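6-phospho-beta-d glycosidase (Streptococcus pyogenes, PDB 5FOO) probably hydrolyses 6-phospho-beta-glucosides as a family 1 glycoside hydrolase, and binds 6-phosphocyclophellitol in its active-site pocket. Local coordinates at residues 80-85 with 94-99; 188-193 with 274-279; 349-354 with 404-409. The protein carries 1 engineered substitution. All blocks are in the same frame, centred on the assembly; numbering follows the deposited sequence.

Contact 1. Residues 80-85 with 94-99; sequences TRLIDD and DGLAYY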
ATOM      1  N   THR A  80     -13.613  -9.491  -3.150  1.00 22.90           N
ATOM      2  CA  THR A  80     -14.968  -9.582  -2.662  1.00 24.16           C
ATOM      3  C   THR A  80     -16.015  -8.993  -3.609  1.00 25.93           C
ATOM      4  O   THR A  80     -17.172  -9.301  -3.442  1.00 26.35           O
ATOM      5  CB  THR A  80     -15.124  -8.872  -1.293  1.00 26.94           C
ATOM      6  OG1 THR A  80     -14.692  -7.491  -1.375  1.00 25.02           O
ATOM      7  CG2 THR A  80     -14.373  -9.628  -0.234  1.00 24.03           C
ATOM      8  N   ARG A  81     -15.613  -8.185  -4.603  1.00 26.28           N
ATOM      9  CA  ARG A  81     -16.539  -7.678  -5.664  1.00 26.25           C
ATOM     10  C   ARG A  81     -16.471  -8.512  -6.933  1.00 26.67           C
ATOM     11  O   ARG A  81     -17.484  -8.776  -7.525  1.00 25.39           O
ATOM     12  CB  ARG A  81     -16.207  -6.211  -6.023  1.00 25.51           C
ATOM     13  CG  ARG A  81     -17.124  -5.623  -7.063  1.00 24.92           C
ATOM     14  CD  ARG A  81     -16.836  -4.183  -7.324  1.00 24.68           C
ATOM     15  NE  ARG A  81     -17.068  -3.312  -6.193  1.00 25.38           N
ATOM     16  CZ  ARG A  81     -18.243  -2.956  -5.702  1.00 26.29           C
ATOM     17  NH1 ARG A  81     -19.342  -3.393  -6.211  1.00 25.01           N
ATOM     18  NH2 ARG A  81     -18.299  -2.105  -4.640  1.00 28.94           N
ATOM     19  N   LEU A  82     -15.275  -8.878  -7.368  1.00 28.82           N
ATOM     20  CA  LEU A  82     -15.116  -9.552  -8.685  1.00 27.80           C
ATOM     21  C   LEU A  82     -15.565 -11.016  -8.691  1.00 27.88           C
ATOM     22  O   LEU A  82     -16.055 -11.508  -9.706  1.00 28.02           O
ATOM     23  CB  LEU A  82     -13.684  -9.496  -9.170  1.00 26.19           C
ATOM     24  CG  LEU A  82     -13.437 -10.010 -10.607  1.00 27.64           C
ATOM     25  CD1 LEU A  82     -14.380  -9.322 -11.634  1.00 25.95           C
ATOM     26  CD2 LEU A  82     -11.978  -9.754 -10.959  1.00 29.26           C
ATOM     27  N   ILE A  83     -15.385 -11.716  -7.572  1.00 27.09           N
ATOM     28  CA  ILE A  83     -15.597 -13.135  -7.534  1.00 26.24           C
ATOM     29  C   ILE A  83     -16.903 -13.541  -6.879  1.00 28.51           C
ATOM     30  O   ILE A  83     -17.309 -12.997  -5.865  1.00 29.24           O
ATOM     31  CB  ILE A  83     -14.392 -13.837  -6.873  1.00 26.55           C
ATOM     32  CG1 ILE A  83     -13.108 -13.598  -7.665  1.00 26.73           C
ATOM     33  CG2 ILE A  83     -14.664 -15.344  -6.723  1.00 28.22           C
ATOM     34  CD1 ILE A  83     -13.140 -14.026  -9.146  1.00 27.78           C
ATOM     35  N   ASP A  84     -17.578 -14.500  -7.497  1.00 27.80           N
ATOM     36  CA  ASP A  84     -18.832 -15.000  -7.017  1.00 27.77           C
ATOM     37  C   ASP A  84     -18.508 -16.190  -6.087  1.00 29.92           C
ATOM     38  O   ASP A  84     -18.607 -16.069  -4.876  1.00 27.71           O
ATOM     39  CB  ASP A  84     -19.726 -15.375  -8.211  1.00 28.22           C
ATOM     40  CG  ASP A  84     -21.016 -16.119  -7.799  1.00 30.96           C
ATOM     41  OD1 ASP A  84     -21.341 -16.295  -6.612  1.00 33.07           O
ATOM     42  OD2 ASP A  84     -21.703 -16.582  -8.693  1.00 32.53           O
ATOM     43  N   ASP A  85     -18.024 -17.299  -6.646  1.00 32.10           N
ATOM     44  CA  ASP A  85     -17.746 -18.494  -5.864  1.00 35.06           C
ATOM     45  C   ASP A  85     -16.218 -18.475  -5.743  1.00 32.86           C
ATOM     46  O   ASP A  85     -15.513 -18.566  -6.736  1.00 30.57           O
ATOM     47  CB  ASP A  85     -18.319 -19.722  -6.618  1.00 36.34           C
ATOM     48  CG  ASP A  85     -17.845 -21.084  -6.055  1.00 41.53           C
ATOM     49  OD1 ASP A  85     -16.954 -21.166  -5.189  1.00 35.89           O
ATOM     50  OD2 ASP A  85     -18.368 -22.109  -6.563  1.00 57.38           O
ATOM     51  N   ASP A  94     -21.756  -8.148 -12.146  1.00 28.50           N
ATOM     52  CA  ASP A  94     -21.736  -6.698 -11.863  1.00 29.69           C
ATOM     53  C   ASP A  94     -20.321  -6.199 -11.492  1.00 24.94           C
ATOM     54  O   ASP A  94     -19.939  -5.097 -11.850  1.00 23.81           O
ATOM     55  CB  ASP A  94     -22.768  -6.189 -10.816  1.00 35.02           C
ATOM     56  CG  ASP A  94     -22.832  -4.574 -10.809  1.00 44.76           C
ATOM     57  OD1 ASP A  94     -21.985  -3.862 -10.162  1.00 46.57           O
ATOM     58  OD2 ASP A  94     -23.679  -4.003 -11.552  1.00 48.19           O
ATOM     59  N   GLY A  95     -19.552  -7.006 -10.794  1.00 24.93           N
ATOM     60  CA  GLY A  95     -18.160  -6.619 -10.498  1.00 26.03           C
ATOM     61  C   GLY A  95     -17.276  -6.495 -11.724  1.00 25.12           C
ATOM     62  O   GLY A  95     -16.468  -5.558 -11.830  1.00 30.06           O
ATOM     63  N   LEU A  96     -17.436  -7.427 -12.652  1.00 24.39           N
ATOM     64  CA  LEU A  96     -16.719  -7.386 -13.911  1.00 25.71           C
ATOM     65  C   LEU A  96     -17.082  -6.103 -14.668  1.00 24.74           C
ATOM     66  O   LEU A  96     -16.177  -5.361 -15.065  1.00 26.52           O
ATOM     67  CB  LEU A  96     -17.067  -8.629 -14.767  1.00 27.00           C
ATOM     68  CG  LEU A  96     -16.455  -8.746 -16.145  1.00 26.22           C
ATOM     69  CD1 LEU A  96     -14.938  -8.751 -15.952  1.00 28.23           C
ATOM     70  CD2 LEU A  96     -17.056  -9.943 -16.979  1.00 26.34           C
ATOM     71  N   ALA A  97     -18.383  -5.844 -14.859  1.00 27.39           N
ATOM     72  CA  ALA A  97     -18.853  -4.581 -15.492  1.00 28.62           C
ATOM     73  C   ALA A  97     -18.312  -3.374 -14.729  1.00 28.13           C
ATOM     74  O   ALA A  97     -17.949  -2.413 -15.368  1.00 28.87           O
ATOM     75  CB  ALA A  97     -20.383  -4.506 -15.552  1.00 28.46           C
ATOM     76  N   TYR A  98     -18.212  -3.450 -13.376  1.00 27.95           N
ATOM     77  CA  TYR A  98     -17.662  -2.322 -12.583  1.00 26.80           C
ATOM     78  C   TYR A  98     -16.173  -2.047 -12.895  1.00 25.85           C
ATOM     79  O   TYR A  98     -15.797  -0.916 -13.165  1.00 25.71           O
ATOM     80  CB  TYR A  98     -17.890  -2.421 -11.046  1.00 25.30           C
ATOM     81  CG  TYR A  98     -17.255  -1.246 -10.362  1.00 25.25           C
ATOM     82  CD1 TYR A  98     -17.790   0.034 -10.497  1.00 26.48           C
ATOM     83  CD2 TYR A  98     -16.060  -1.368  -9.671  1.00 26.17           C
ATOM     84  CE1 TYR A  98     -17.171   1.134  -9.939  1.00 26.71           C
ATOM     85  CE2 TYR A  98     -15.441  -0.278  -9.103  1.00 25.12           C
ATOM     86  CZ  TYR A  98     -16.000   0.976  -9.232  1.00 26.18           C
ATOM     87  OH  TYR A  98     -15.362   2.080  -8.697  1.00 23.96           O
ATOM     88  N   TYR A  99     -15.327  -3.065 -12.896  1.00 26.11           N
ATOM     89  CA  TYR A  99     -13.885  -2.856 -13.124  1.00 25.77           C
ATOM     90  C   TYR A  99     -13.616  -2.514 -14.623  1.00 24.93           C
ATOM     91  O   TYR A  99     -12.714  -1.711 -14.965  1.00 25.25           O
ATOM     92  CB  TYR A  99     -13.038  -4.016 -12.530  1.00 23.46           C
ATOM     93  CG  TYR A  99     -13.074  -3.954 -11.015  1.00 25.47           C
ATOM     94  CD1 TYR A  99     -12.507  -2.870 -10.354  1.00 24.45           C
ATOM     95  CD2 TYR A  99     -13.725  -4.951 -10.235  1.00 26.43           C
ATOM     96  CE1 TYR A  99     -12.570  -2.762  -8.990  1.00 26.32           C
ATOM     97  CE2 TYR A  99     -13.798  -4.847  -8.862  1.00 27.36           C
ATOM     98  CZ  TYR A  99     -13.237  -3.748  -8.249  1.00 27.23           C
ATOM     99  OH  TYR A  99     -13.332  -3.580  -6.884  1.00 27.75           O
TER
HETATM  100  O   HOH W   1     -20.284  -4.892  -8.317  1.00 28.91           O
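Tyr99 OH lies at the edge of the Arg81 guanidinium, near its plane but too far for a hydrogen bond (NE to OH 3.8 Å), while a water lies in that plane at the NH1 corner. The Tyr99 ring is turned 62° from the guanidinium and gives one face to its neighbour: Tyr98 CD2 sits 3.8 Å above the plane, over the ring centre, so the edge of Tyr98 is applied to the face of Tyr99. The aliphatic part of Arg81 does the touching. Its CD lies obliquely to both tyrosines, 3.5 Å from Tyr99 CE2 and 3.7 Å from Tyr98 CD2. CG is anti to the backbone N (chi1 -179°) and the chain stays extended through chi2, which carries it across to the helix, until a bend at chi3 (-64°) before the guanidinium. Any cation-pi attraction to the Tyr98 ring is long and at most weak.

In this (beta/alpha)8 barrel, helix 79-82 belongs to the connection after strand 72-76, and residues 94-99 form the first turns of helix 93-108, which leads back to strand 112-116 in a beta-alpha-beta crossover. The two backbones come close where the helix has no side chain: Leu82 CA is 4.6 Å from Gly95 CA, and Arg81 CG packs 3.7 Å from Gly95 CA. Next to it Leu82 CD1 rests 3.7 Å from Leu96 N, with Cys149 of helix 136-153 also touching Leu82.

Glu20 ties the polar ends together, its carboxylate forming a salt bridge with Arg81 NE and a hydrogen bond with Tyr99 OH. On the helix side, the water accepts from Arg81 NH1 at 2.8 Å and donates to Asp94 OD1, itself bonded to Tyr55 OH, bridging two opposite charges that do not meet directly.

Contact 2. Residues 188-193 with 274-279; sequences KAVQVA and VLWQST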
ATOM      1  N   LYS A 188       1.706 -17.504  13.877  1.00 30.80           N
ATOM      2  CA  LYS A 188       0.833 -17.254  12.763  1.00 33.48           C
ATOM      3  C   LYS A 188       1.269 -16.087  11.885  1.00 29.19           C
ATOM      4  O   LYS A 188       1.243 -16.184  10.648  1.00 32.15           O
ATOM      5  CB  LYS A 188      -0.599 -17.082  13.225  1.00 33.36           C
ATOM      6  CG  LYS A 188      -1.281 -18.382  13.612  1.00 30.70           C
ATOM      7  CD  LYS A 188      -2.732 -18.077  13.986  1.00 30.61           C
ATOM      8  CE  LYS A 188      -3.464 -19.302  14.537  1.00 31.03           C
ATOM      9  NZ  LYS A 188      -4.853 -18.814  14.830  1.00 33.88           N
ATOM     10  N   ALA A 189       1.667 -15.003  12.515  1.00 28.69           N
ATOM     11  CA  ALA A 189       2.188 -13.868  11.778  1.00 27.65           C
ATOM     12  C   ALA A 189       3.300 -14.275  10.800  1.00 29.17           C
ATOM     13  O   ALA A 189       3.299 -13.863   9.665  1.00 29.54           O
ATOM     14  CB  ALA A 189       2.699 -12.841  12.722  1.00 29.44           C
ATOM     15  N   VAL A 190       4.255 -15.071  11.280  1.00 30.84           N
ATOM     16  CA  VAL A 190       5.401 -15.456  10.510  1.00 28.37           C
ATOM     17  C   VAL A 190       4.962 -16.344   9.336  1.00 29.55           C
ATOM     18  O   VAL A 190       5.482 -16.228   8.219  1.00 24.24           O
ATOM     19  CB  VAL A 190       6.428 -16.152  11.415  1.00 30.41           C
ATOM     20  CG1 VAL A 190       7.544 -16.769  10.625  1.00 28.16           C
ATOM     21  CG2 VAL A 190       6.998 -15.128  12.382  1.00 31.38           C
ATOM     22  N   GLN A 191       4.016 -17.235   9.578  1.00 29.62           N
ATOM     23  CA  GLN A 191       3.561 -18.105   8.513  1.00 29.78           C
ATOM     24  C   GLN A 191       2.774 -17.248   7.468  1.00 29.22           C
ATOM     25  O   GLN A 191       2.980 -17.419   6.273  1.00 28.60           O
ATOM     26  CB  GLN A 191       2.713 -19.290   9.067  1.00 29.59           C
ATOM     27  CG  GLN A 191       2.265 -20.268   7.995  1.00 28.74           C
ATOM     28  CD  GLN A 191       3.415 -21.036   7.374  1.00 28.85           C
ATOM     29  OE1 GLN A 191       4.181 -21.669   8.097  1.00 28.78           O
ATOM     30  NE2 GLN A 191       3.529 -21.029   6.017  1.00 28.42           N
ATOM     31  N   VAL A 192       1.911 -16.355   7.934  1.00 26.64           N
ATOM     32  CA  VAL A 192       1.236 -15.397   7.055  1.00 25.09           C
ATOM     33  C   VAL A 192       2.207 -14.614   6.169  1.00 28.29           C
ATOM     34  O   VAL A 192       1.929 -14.478   4.969  1.00 28.63           O
ATOM     35  CB  VAL A 192       0.272 -14.491   7.845  1.00 25.82           C
ATOM     36  CG1 VAL A 192      -0.240 -13.287   7.061  1.00 25.97           C
ATOM     37  CG2 VAL A 192      -0.965 -15.317   8.259  1.00 25.02           C
ATOM     38  N   ALA A 193       3.329 -14.133   6.736  1.00 26.26           N
ATOM     39  CA  ALA A 193       4.332 -13.438   5.969  1.00 30.28           C
ATOM     40  C   ALA A 193       4.913 -14.325   4.853  1.00 30.69           C
ATOM     41  O   ALA A 193       4.986 -13.895   3.704  1.00 28.48           O
ATOM     42  CB  ALA A 193       5.423 -12.932   6.868  1.00 28.99           C
ATOM     43  N   VAL A 274       9.795 -20.142  15.523  1.00 32.15           N
ATOM     44  CA  VAL A 274       8.627 -19.645  14.823  1.00 30.10           C
ATOM     45  C   VAL A 274       8.756 -19.616  13.305  1.00 32.04           C
ATOM     46  O   VAL A 274       7.883 -19.068  12.630  1.00 31.52           O
ATOM     47  CB  VAL A 274       8.210 -18.228  15.343  1.00 33.45           C
ATOM     48  CG1 VAL A 274       7.740 -18.317  16.807  1.00 32.61           C
ATOM     49  CG2 VAL A 274       9.328 -17.203  15.174  1.00 29.17           C
ATOM     50  N   LEU A 275       9.801 -20.224  12.771  1.00 30.01           N
ATOM     51  CA  LEU A 275      10.001 -20.291  11.339  1.00 32.81           C
ATOM     52  C   LEU A 275       8.788 -20.916  10.599  1.00 33.81           C
ATOM     53  O   LEU A 275       8.185 -21.888  11.060  1.00 29.67           O
ATOM     54  CB  LEU A 275      11.285 -21.045  10.996  1.00 32.63           C
ATOM     55  CG  LEU A 275      11.715 -21.066   9.508  1.00 34.60           C
ATOM     56  CD1 LEU A 275      12.170 -19.686   9.023  1.00 31.05           C
ATOM     57  CD2 LEU A 275      12.810 -22.094   9.300  1.00 30.98           C
ATOM     58  N   TRP A 276       8.426 -20.282   9.479  1.00 29.77           N
ATOM     59  CA  TRP A 276       7.361 -20.735   8.596  1.00 31.03           C
ATOM     60  C   TRP A 276       7.616 -22.140   8.122  1.00 28.45           C
ATOM     61  O   TRP A 276       8.737 -22.612   8.097  1.00 30.11           O
ATOM     62  CB  TRP A 276       7.208 -19.806   7.340  1.00 26.94           C
ATOM     63  CG  TRP A 276       8.519 -19.480   6.657  1.00 26.10           C
ATOM     64  CD1 TRP A 276       9.336 -20.336   5.965  1.00 27.65           C
ATOM     65  CD2 TRP A 276       9.182 -18.229   6.692  1.00 25.41           C
ATOM     66  NE1 TRP A 276      10.477 -19.704   5.596  1.00 28.06           N
ATOM     67  CE2 TRP A 276      10.393 -18.384   5.960  1.00 27.32           C
ATOM     68  CE3 TRP A 276       8.838 -16.971   7.212  1.00 26.13           C
ATOM     69  CZ2 TRP A 276      11.265 -17.328   5.705  1.00 28.19           C
ATOM     70  CZ3 TRP A 276       9.735 -15.891   6.991  1.00 28.57           C
ATOM     71  CH2 TRP A 276      10.930 -16.083   6.252  1.00 28.86           C
ATOM     72  N   GLN A 277       6.541 -22.782   7.739  1.00 29.21           N
ATOM     73  CA  GLN A 277       6.611 -24.028   6.985  1.00 31.86           C
ATOM     74  C   GLN A 277       6.748 -23.742   5.481  1.00 32.57           C
ATOM     75  O   GLN A 277       5.871 -23.105   4.880  1.00 32.10           O
ATOM     76  CB  GLN A 277       5.313 -24.822   7.214  1.00 35.07           C
ATOM     77  CG  GLN A 277       5.274 -25.540   8.529  1.00 45.45           C
ATOM     78  CD  GLN A 277       6.204 -26.756   8.534  1.00 61.78           C
ATOM     79  OE1 GLN A 277       6.077 -27.652   7.678  1.00 72.44           O
ATOM     80  NE2 GLN A 277       7.160 -26.789   9.477  1.00 62.50           N
ATOM     81  N   SER A 278       7.778 -24.282   4.842  1.00 30.61           N
ATOM     82  CA  SER A 278       7.920 -24.133   3.425  1.00 32.66           C
ATOM     83  C   SER A 278       8.154 -25.490   2.778  1.00 34.36           C
ATOM     84  O   SER A 278       8.379 -26.440   3.470  1.00 33.60           O
ATOM     85  CB  SER A 278       9.099 -23.205   3.192  1.00 32.84           C
ATOM     86  OG  SER A 278      10.304 -23.870   3.469  1.00 34.53           O
ATOM     87  N   THR A 279       8.095 -25.584   1.457  1.00 33.84           N
ATOM     88  CA  THR A 279       8.580 -26.763   0.723  1.00 31.68           C
ATOM     89  C   THR A 279       9.644 -26.350  -0.266  1.00 35.36           C
ATOM     90  O   THR A 279       9.717 -25.178  -0.662  1.00 30.77           O
ATOM     91  CB  THR A 279       7.458 -27.512  -0.010  1.00 35.95           C
ATOM     92  OG1 THR A 279       7.051 -26.769  -1.157  1.00 32.48           O
ATOM     93  CG2 THR A 279       6.235 -27.736   0.918  1.00 34.36           C
TER
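Gln191 OE1 accepts a short, nearly straight bond from Gln277 N (2.6 Å, N-H...O angle 170°), and the donor lies in the carbonyl plane on a lone pair. The other end of the same amide reaches back to the same residue, Gln191 NE2 giving a weak bond of 3.3 Å to Gln277 O. One side-chain amide thereby spans both the N-H and the carbonyl of a single residue in a segment without regular structure.

The bond joins two outer pieces of the (beta/alpha)8 barrel. Helix 186-208 runs between strands 159-161 and 218-224, whereas residues 274-279 link helices 263-271 and 280-288 in the longer connection between strands 218-224 and 293-297. Asn195, one turn further along, accepts from Gln191 NE2 and should help fix which way round the amide sits; Lys136 gives Gln277 O a second donor. The bend at chi2 (67°) folds the Gln191 chain over so that its amide stands almost perpendicular to the Trp276 indole, with OE1 3.6 Å from Trp276 CB.

On the neighbouring side of the same helical turn, the preceding residue Val190 makes the contact apolar and more deeply buried. Val190 wedges its CG1 branch into the angle between the Val274 carbonyl and the indole, 3.7 Å from Trp276 CE3, and directs CG2 toward Val274 CG2. Trp317 touches both valines. The indole carries Leu275 CD1 on one face, offset toward the rim, and also stacks with Tyr194 of helix 186-208. Packing is tightest at Val190 CG1, which lies 3.1 Å from Val274 O, while the carbonyl of Val190 itself approaches the edge of the indole, its O 3.6 Å from Trp276 CE3.

Contact 3. Residues 349-354 with 404-409; sequences IAIKMR and IEAGSN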
ATOM      1  N   ILE A 349      15.754   5.964   0.873  1.00 25.13           N
ATOM      2  CA  ILE A 349      15.098   4.865   0.158  1.00 26.65           C
ATOM      3  C   ILE A 349      15.657   4.765  -1.304  1.00 28.41           C
ATOM      4  O   ILE A 349      15.916   3.682  -1.831  1.00 26.83           O
ATOM      5  CB  ILE A 349      13.589   5.110   0.156  1.00 24.86           C
ATOM      6  CG1 ILE A 349      13.007   4.839   1.590  1.00 27.76           C
ATOM      7  CG2 ILE A 349      12.870   4.255  -0.833  1.00 26.91           C
ATOM      8  CD1 ILE A 349      11.572   5.323   1.750  1.00 25.27           C
ATOM      9  N   ALA A 350      15.824   5.915  -1.928  1.00 27.77           N
ATOM     10  CA  ALA A 350      16.267   5.960  -3.326  1.00 30.13           C
ATOM     11  C   ALA A 350      17.673   5.399  -3.463  1.00 28.73           C
ATOM     12  O   ALA A 350      17.922   4.606  -4.372  1.00 30.16           O
ATOM     13  CB  ALA A 350      16.164   7.386  -3.868  1.00 27.16           C
ATOM     14  N   ILE A 351      18.536   5.737  -2.503  1.00 29.17           N
ATOM     15  CA  ILE A 351      19.917   5.256  -2.469  1.00 30.26           C
ATOM     16  C   ILE A 351      19.963   3.756  -2.185  1.00 35.68           C
ATOM     17  O   ILE A 351      20.825   3.008  -2.726  1.00 32.12           O
ATOM     18  CB  ILE A 351      20.727   6.088  -1.445  1.00 34.32           C
ATOM     19  CG1 ILE A 351      20.808   7.571  -1.879  1.00 34.07           C
ATOM     20  CG2 ILE A 351      22.137   5.539  -1.181  1.00 33.31           C
ATOM     21  CD1 ILE A 351      21.424   7.782  -3.232  1.00 35.28           C
ATOM     22  N   LYS A 352      19.043   3.288  -1.342  1.00 33.58           N
ATOM     23  CA  LYS A 352      18.982   1.865  -1.015  1.00 33.87           C
ATOM     24  C   LYS A 352      18.620   1.079  -2.259  1.00 30.76           C
ATOM     25  O   LYS A 352      19.141   0.028  -2.466  1.00 28.21           O
ATOM     26  CB  LYS A 352      17.879   1.638   0.056  1.00 38.82           C
ATOM     27  CG  LYS A 352      17.885   0.291   0.723  1.00 43.95           C
ATOM     28  CD  LYS A 352      18.830   0.256   1.918  1.00 48.82           C
ATOM     29  CE  LYS A 352      19.014  -1.188   2.396  1.00 53.59           C
ATOM     30  NZ  LYS A 352      20.038  -1.269   3.466  1.00 57.28           N
ATOM     31  N   MET A 353      17.642   1.562  -3.027  1.00 30.88           N
ATOM     32  CA  MET A 353      17.219   0.897  -4.280  1.00 30.23           C
ATOM     33  C   MET A 353      18.401   0.822  -5.248  1.00 31.42           C
ATOM     34  O   MET A 353      18.697  -0.244  -5.837  1.00 28.24           O
ATOM     35  CB  MET A 353      16.052   1.631  -4.928  1.00 28.70           C
ATOM     36  CG  MET A 353      14.720   1.354  -4.262  1.00 28.25           C
ATOM     37  SD  MET A 353      14.317  -0.404  -4.278  1.00 31.29           S
ATOM     38  CE  MET A 353      14.299  -0.866  -5.984  1.00 32.16           C
ATOM     39  N   ARG A 354      19.083   1.954  -5.357  1.00 31.51           N
ATOM     40  CA  ARG A 354      20.262   2.074  -6.218  1.00 34.28           C
ATOM     41  C   ARG A 354      21.350   1.055  -5.897  1.00 33.00           C
ATOM     42  O   ARG A 354      21.862   0.463  -6.811  1.00 30.56           O
ATOM     43  CB  ARG A 354      20.862   3.489  -6.183  1.00 33.98           C
ATOM     44  CG  ARG A 354      21.829   3.745  -7.382  1.00 32.72           C
ATOM     45  CD  ARG A 354      22.578   5.039  -7.185  1.00 33.25           C
ATOM     46  NE  ARG A 354      23.412   4.882  -6.022  1.00 32.17           N
ATOM     47  CZ  ARG A 354      24.077   5.850  -5.405  1.00 35.04           C
ATOM     48  NH1 ARG A 354      24.032   7.101  -5.842  1.00 34.73           N
ATOM     49  NH2 ARG A 354      24.787   5.560  -4.305  1.00 33.07           N
ATOM     50  N   ILE A 404      16.760  10.642  -7.781  1.00 28.63           N
ATOM     51  CA  ILE A 404      16.858  10.454  -9.243  1.00 31.63           C
ATOM     52  C   ILE A 404      18.168  11.074  -9.791  1.00 33.53           C
ATOM     53  O   ILE A 404      18.829  10.480 -10.570  1.00 33.63           O
ATOM     54  CB  ILE A 404      15.647  11.091  -9.961  1.00 30.15           C
ATOM     55  CG1 ILE A 404      14.344  10.363  -9.501  1.00 30.54           C
ATOM     56  CG2 ILE A 404      15.823  11.052 -11.487  1.00 28.93           C
ATOM     57  CD1 ILE A 404      13.021  11.067  -9.763  1.00 28.10           C
ATOM     58  N   GLU A 405      18.543  12.270  -9.342  1.00 39.15           N
ATOM     59  CA  GLU A 405      19.801  12.891  -9.803  1.00 42.27           C
ATOM     60  C   GLU A 405      21.029  12.056  -9.403  1.00 42.61           C
ATOM     61  O   GLU A 405      22.030  12.021 -10.116  1.00 41.36           O
ATOM     62  CB  GLU A 405      19.953  14.332  -9.292  1.00 44.17           C
ATOM     63  CG  GLU A 405      20.731  15.205 -10.256  1.00 58.07           C
ATOM     64  CD  GLU A 405      19.856  15.822 -11.371  1.00 60.97           C
ATOM     65  OE1 GLU A 405      18.842  15.229 -11.831  1.00 58.33           O
ATOM     66  OE2 GLU A 405      20.168  16.960 -11.766  1.00 65.49           O
ATOM     67  N   ALA A 406      20.931  11.349  -8.290  1.00 34.80           N
ATOM     68  CA  ALA A 406      22.015  10.513  -7.810  1.00 34.22           C
ATOM     69  C   ALA A 406      22.014   9.171  -8.483  1.00 31.54           C
ATOM     70  O   ALA A 406      22.824   8.320  -8.151  1.00 32.64           O
ATOM     71  CB  ALA A 406      21.920  10.381  -6.275  1.00 36.04           C
ATOM     72  N   GLY A 407      21.080   8.915  -9.394  1.00 30.98           N
ATOM     73  CA  GLY A 407      21.115   7.661 -10.138  1.00 28.82           C
ATOM     74  C   GLY A 407      20.010   6.657  -9.780  1.00 32.48           C
ATOM     75  O   GLY A 407      19.926   5.621 -10.456  1.00 29.24           O
ATOM     76  N   SER A 408      19.143   6.942  -8.776  1.00 28.76           N
ATOM     77  CA  SER A 408      18.081   5.979  -8.477  1.00 28.99           C
ATOM     78  C   SER A 408      17.057   5.870  -9.619  1.00 27.24           C
ATOM     79  O   SER A 408      16.528   6.878 -10.115  1.00 27.65           O
ATOM     80  CB  SER A 408      17.343   6.295  -7.163  1.00 29.81           C
ATOM     81  OG  SER A 408      16.597   5.153  -6.755  1.00 30.05           O
ATOM     82  N   ASN A 409      16.688   4.653  -9.946  1.00 25.69           N
ATOM     83  CA  ASN A 409      15.787   4.388 -11.040  1.00 26.96           C
ATOM     84  C   ASN A 409      14.297   4.484 -10.632  1.00 28.53           C
ATOM     85  O   ASN A 409      13.532   3.517 -10.699  1.00 27.86           O
ATOM     86  CB  ASN A 409      16.177   3.012 -11.542  1.00 27.44           C
ATOM     87  CG  ASN A 409      15.543   2.615 -12.858  1.00 30.34           C
ATOM     88  OD1 ASN A 409      15.034   3.397 -13.584  1.00 30.69           O
ATOM     89  ND2 ASN A 409      15.574   1.342 -13.131  1.00 31.69           N
TER
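Ser408 is pressed into the side of helix 344-356, its CB 3.7 Å from Ala350 CB and its hydroxyl donating to Ala350 O (OG to O 2.8 Å). OG, anti to the backbone N (chi1 -164°), points at this helix carbonyl. Ala350 O also accepts the ordinary helical bond from Arg354 N, and the two donors arrive from opposite faces of the carbonyl plane. Trp362 NE1 is hydrogen-bonded to Ser408 OG, so this buried hydroxyl passes a bond from the indole on to the helix; the Trp362 side chain also touches Ala350 and Met353.

Toward solvent the packing thins out. Ile351 CD1 only grazes Ala406 CB at 4.0 Å, although the same methyl lies 3.7 Å above one face of the Arg354 guanidinium. That flat group uses its edge: Arg354 NH1 donates to Ala406 O (2.9 Å, 160°), and the oxygen is just 3° out of the guanidinium plane.

Residues 404-409 finish helix 387-405 with a Schellman motif, in which Gly407 adopts positive phi, and then lead into strand 410-416 of the (beta/alpha)8 barrel. Asn359 holds the same turn through Gly407 O and Asn409 N, close to where strand 362-367 begins. Because Ala406 O belongs to the C-terminal end of a helix, where the helix dipole has its negative end, the positive charge of Arg354 probably stabilises that end electrostatically as well as by its hydrogen bond.

The three contacts are spread around one (beta/alpha)8 barrel, each 20 to 22 Å from the centre of the chain, and none touches another. Contacts 1 and 3 lie on opposite sides of that centre, 39 Å apart between centres; contact 2 is 31 and 32 Å from contacts 1 and 3, again between centres. Contacts 1 and 2 each use the first turns of one helix (93-108, 186-208), whereas contact 3 joins two helix ends just before strands 362-367 and 410-416, which carry the pocket residues Glu366 and Trp416 further along. Glu20, which binds Arg81 and Tyr99 of contact 1, lies two residues after Gln18 of the 6-phosphocyclophellitol pocket.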